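Local coordinates for competence damage-inducible protein A (Klebsiella pneumoniae subsp. pneumoniae MGH 78578, PDB 5V01) that is of unknown function but belongs to the CinA family of competence- and damage-inducible proteins, whose relatives include nicotinamide-nucleotide amidases, at residues 131-136 against 166-171. Residues are numbered along the deposited sequence; the frame is centred on the assembly and turned at random.
With NA (sodium ion), chain E.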
ATOM      1  N   PHE A 131       7.487  14.863  -2.330  1.00 12.60           N
ATOM      2  CA  PHE A 131       7.492  13.844  -3.350  1.00 12.46           C
ATOM      3  C   PHE A 131       8.902  13.600  -3.820  1.00 11.83           C
ATOM      4  O   PHE A 131       9.671  14.582  -3.951  1.00 13.17           O
ATOM      5  CB  PHE A 131       6.685  14.323  -4.574  1.00 12.29           C
ATOM      6  CG  PHE A 131       5.228  14.567  -4.284  1.00 12.63           C
ATOM      7  CD1 PHE A 131       4.814  15.756  -3.733  1.00 13.25           C
ATOM      8  CD2 PHE A 131       4.275  13.571  -4.540  1.00 12.70           C
ATOM      9  CE1 PHE A 131       3.485  15.974  -3.435  1.00 13.79           C
ATOM     10  CE2 PHE A 131       2.942  13.786  -4.247  1.00 12.50           C
ATOM     11  CZ  PHE A 131       2.534  14.987  -3.711  1.00 13.84           C
ATOM     12  N   ALA A 132       9.226  12.350  -4.135  1.00 11.26           N
ATOM     13  CA  ALA A 132      10.439  11.983  -4.866  1.00 12.68           C
ATOM     14  C   ALA A 132      10.092  11.054  -6.013  1.00 12.15           C
ATOM     15  O   ALA A 132       9.299  10.115  -5.815  1.00 12.51           O
ATOM     16  CB  ALA A 132      11.437  11.306  -3.955  1.00 14.40           C
ATOM     17  N   TRP A 133      10.653  11.310  -7.191  1.00 12.82           N
ATOM     18  CA  TRP A 133      10.552  10.415  -8.332  1.00 12.92           C
ATOM     19  C   TRP A 133      11.988  10.039  -8.664  1.00 13.35           C
ATOM     20  O   TRP A 133      12.811  10.921  -8.973  1.00 15.56           O
ATOM     21  CB  TRP A 133       9.863  11.075  -9.538  1.00 13.78           C
ATOM     22  CG  TRP A 133       8.513  11.602  -9.287  1.00 12.79           C
ATOM     23  CD1 TRP A 133       7.306  11.002  -9.645  1.00 12.29           C
ATOM     24  CD2 TRP A 133       8.167  12.862  -8.712  1.00 13.51           C
ATOM     25  NE1 TRP A 133       6.268  11.809  -9.296  1.00 13.44           N
ATOM     26  CE2 TRP A 133       6.754  12.950  -8.716  1.00 12.68           C
ATOM     27  CE3 TRP A 133       8.907  13.954  -8.225  1.00 13.55           C
ATOM     28  CZ2 TRP A 133       6.071  14.067  -8.227  1.00 12.90           C
ATOM     29  CZ3 TRP A 133       8.224  15.051  -7.745  1.00 14.45           C
ATOM     30  CH2 TRP A 133       6.829  15.112  -7.760  1.00 14.18           C
ATOM     31  N   ASN A 134      12.304   8.759  -8.550  1.00 14.07           N
ATOM     32  CA  ASN A 134      13.642   8.222  -8.673  1.00 16.14           C
ATOM     33  C   ASN A 134      13.656   7.309  -9.898  1.00 15.35           C
ATOM     34  O   ASN A 134      13.033   6.261  -9.885  1.00 16.36           O
ATOM     35  CB  ASN A 134      14.012   7.530  -7.363  1.00 16.42           C
ATOM     36  CG  ASN A 134      15.371   6.880  -7.371  1.00 17.91           C
ATOM     37  OD1 ASN A 134      15.960   6.623  -8.417  1.00 20.16           O
ATOM     38  ND2 ASN A 134      15.854   6.560  -6.172  1.00 20.22           N
ATOM     39  N   PHE A 135      14.330   7.744 -10.970  1.00 18.52           N
ATOM     40  CA  PHE A 135      14.461   6.978 -12.201  1.00 18.66           C
ATOM     41  C   PHE A 135      15.875   6.404 -12.202  1.00 20.04           C
ATOM     42  O   PHE A 135      16.839   7.126 -12.462  1.00 24.93           O
ATOM     43  CB  PHE A 135      14.220   7.887 -13.434  1.00 19.42           C
ATOM     44  CG  PHE A 135      14.466   7.215 -14.760  1.00 19.45           C
ATOM     45  CD1 PHE A 135      13.851   6.036 -15.116  1.00 23.62           C
ATOM     46  CD2 PHE A 135      15.287   7.824 -15.685  1.00 21.80           C
ATOM     47  CE1 PHE A 135      14.086   5.428 -16.344  1.00 24.84           C
ATOM     48  CE2 PHE A 135      15.533   7.232 -16.917  1.00 23.96           C
ATOM     49  CZ  PHE A 135      14.959   6.014 -17.232  1.00 23.02           C
ATOM     50  N   ARG A 136      15.996   5.117 -11.901  1.00 20.99           N
ATOM     51  CA  ARG A 136      17.267   4.389 -11.952  1.00 22.92           C
ATOM     52  C   ARG A 136      18.398   5.072 -11.174  1.00 25.01           C
ATOM     53  O   ARG A 136      19.552   5.015 -11.584  1.00 33.98           O
ATOM     54  CB  ARG A 136      17.662   4.147 -13.421  1.00 26.20           C
ATOM     55  CG  ARG A 136      16.668   3.263 -14.152  1.00 24.66           C
ATOM     56  CD  ARG A 136      17.018   2.982 -15.603  1.00 26.84           C
ATOM     57  NE  ARG A 136      16.273   1.826 -16.100  1.00 28.50           N
ATOM     58  CZ  ARG A 136      16.174   1.462 -17.379  1.00 28.71           C
ATOM     59  NH1 ARG A 136      16.765   2.168 -18.341  1.00 31.52           N
ATOM     60  NH2 ARG A 136      15.478   0.375 -17.707  1.00 30.07           N
ATOM     61  N   SER A 166       3.455  10.977 -15.177  0.50 13.25           N
ATOM     62  CA  SER A 166       3.022  10.939 -16.589  0.50 14.19           C
ATOM     63  C   SER A 166       3.844  11.888 -17.468  0.50 14.78           C
ATOM     64  O   SER A 166       4.285  11.517 -18.581  0.50 19.44           O
ATOM     65  CB  SER A 166       1.500  11.188 -16.733  0.50 14.83           C
ATOM     66  OG  SER A 166       1.094  12.560 -16.677  0.50 15.48           O
ATOM     67  N   GLU A 167       4.084  13.082 -16.930  1.00 12.83           N
ATOM     68  CA  GLU A 167       4.923  14.080 -17.574  1.00 13.68           C
ATOM     69  C   GLU A 167       6.359  13.610 -17.711  1.00 13.52           C
ATOM     70  O   GLU A 167       6.955  13.698 -18.785  1.00 15.45           O
ATOM     71  CB  GLU A 167       4.813  15.423 -16.850  1.00 15.11           C
ATOM     72  CG  GLU A 167       5.377  16.634 -17.569  1.00 17.23           C
ATOM     73  CD  GLU A 167       6.877  16.741 -17.563  1.00 18.84           C
ATOM     74  OE1 GLU A 167       7.573  16.090 -16.755  1.00 20.27           O
ATOM     75  OE2 GLU A 167       7.370  17.504 -18.412  1.00 25.21           O
ATOM     76  N   LYS A 168       6.907  13.074 -16.618  1.00 12.92           N
ATOM     77  CA  LYS A 168       8.279  12.613 -16.638  1.00 13.06           C
ATOM     78  C   LYS A 168       8.522  11.467 -17.596  1.00 12.56           C
ATOM     79  O   LYS A 168       9.554  11.440 -18.274  1.00 12.95           O
ATOM     80  CB  LYS A 168       8.782  12.280 -15.235  1.00 13.66           C
ATOM     81  CG  LYS A 168       8.884  13.516 -14.351  1.00 15.40           C
ATOM     82  CD  LYS A 168       9.096  13.203 -12.881  1.00 18.52           C
ATOM     83  CE  LYS A 168       8.742  14.364 -11.958  1.00 19.18           C
ATOM     84  NZ  LYS A 168       9.554  15.550 -12.253  1.00 22.07           N
ATOM     85  N   LEU A 169       7.547  10.565 -17.724  1.00 13.29           N
ATOM     86  CA  LEU A 169       7.667   9.437 -18.633  1.00 12.97           C
ATOM     87  C   LEU A 169       7.782   9.863 -20.085  1.00 13.69           C
ATOM     88  O   LEU A 169       8.357   9.135 -20.865  1.00 15.49           O
ATOM     89  CB  LEU A 169       6.497   8.462 -18.463  1.00 13.53           C
ATOM     90  CG  LEU A 169       6.586   7.611 -17.187  1.00 14.27           C
ATOM     91  CD1 LEU A 169       5.251   6.961 -16.853  1.00 15.53           C
ATOM     92  CD2 LEU A 169       7.679   6.567 -17.319  1.00 15.45           C
ATOM     93  N   ALA A 170       7.244  11.040 -20.417  1.00 13.75           N
ATOM     94  CA  ALA A 170       7.312  11.556 -21.778  1.00 14.80           C
ATOM     95  C   ALA A 170       8.714  12.090 -22.155  1.00 14.47           C
ATOM     96  O   ALA A 170       8.934  12.430 -23.313  1.00 17.38           O
ATOM     97  CB  ALA A 170       6.249  12.627 -21.970  1.00 18.29           C
ATOM     98  N   HIS A 171       9.646  12.124 -21.187  1.00 12.03           N
ATOM     99  CA  HIS A 171      10.977  12.673 -21.423  1.00 12.26           C
ATOM    100  C   HIS A 171      12.144  11.828 -20.971  1.00 12.12           C
ATOM    101  O   HIS A 171      13.264  12.056 -21.401  1.00 12.21           O
ATOM    102  CB  HIS A 171      11.054  14.055 -20.782  1.00 12.56           C
ATOM    103  CG  HIS A 171      10.011  14.969 -21.325  1.00 13.82           C
ATOM    104  ND1 HIS A 171       8.749  15.113 -20.804  1.00 17.71           N
ATOM    105  CD2 HIS A 171      10.015  15.682 -22.475  1.00 12.79           C
ATOM    106  CE1 HIS A 171       8.040  15.922 -21.586  1.00 14.75           C
ATOM    107  NE2 HIS A 171       8.791  16.280 -22.601  1.00 18.46           N
TER
HETATM  108 NA    NA E 203       3.545  10.181 -20.270  1.00 36.23          NA
HETATM  109  O   HOH W   1       2.534   8.446 -18.896  1.00 27.30           O
HETATM  110  O   HOH W   2       1.612   9.534 -22.154  1.00 51.29           O
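Lys-168 lays the end of its aliphatic chain over one face of the Trp-133 indole, and this single pair makes the whole contact. CE sits above the junction of the two rings, 3.6 Å from CD2, and forms a CH-pi contact with the five-membered ring at 3.9 Å from its centroid. CD trails behind at the CG and CB end of the indole. The lysine chain runs extended as far as CE and then bends, chi4 -60°, which carries NZ over the six-membered ring, 4.8 Å from its centroid and 25° off the normal: a cation-pi contact. The ammonium is also held by a salt bridge to Glu-140 on the neighbouring strand 138-145, so the charge probably feels both the ring face and the carboxylate. The indole NE1 donates to the carbonyl oxygen of Ala-161, about two turns earlier in the helix that carries Lys-168, which helps to set the rotation of the ring. Trp-133 is buried, with Tyr-160, Ala-164 and Ile-109 also against it. Next to Lys-168, Glu-167 O takes two bonds from opposite faces of its carbonyl plane: Ala-170 N at 3.1 Å and, in the plane of the imidazole, His-171 ND1 at 3.0 Å. Nearby, a sodium ion is bound by Ser-166 O at 2.3 Å and by two waters. The contact joins the C-terminal end of helix 150-169 to strand 128-135, and is helix-on-sheet packing in the alpha/beta fold of the CinA family, with a lysine spanning from helix to sheet.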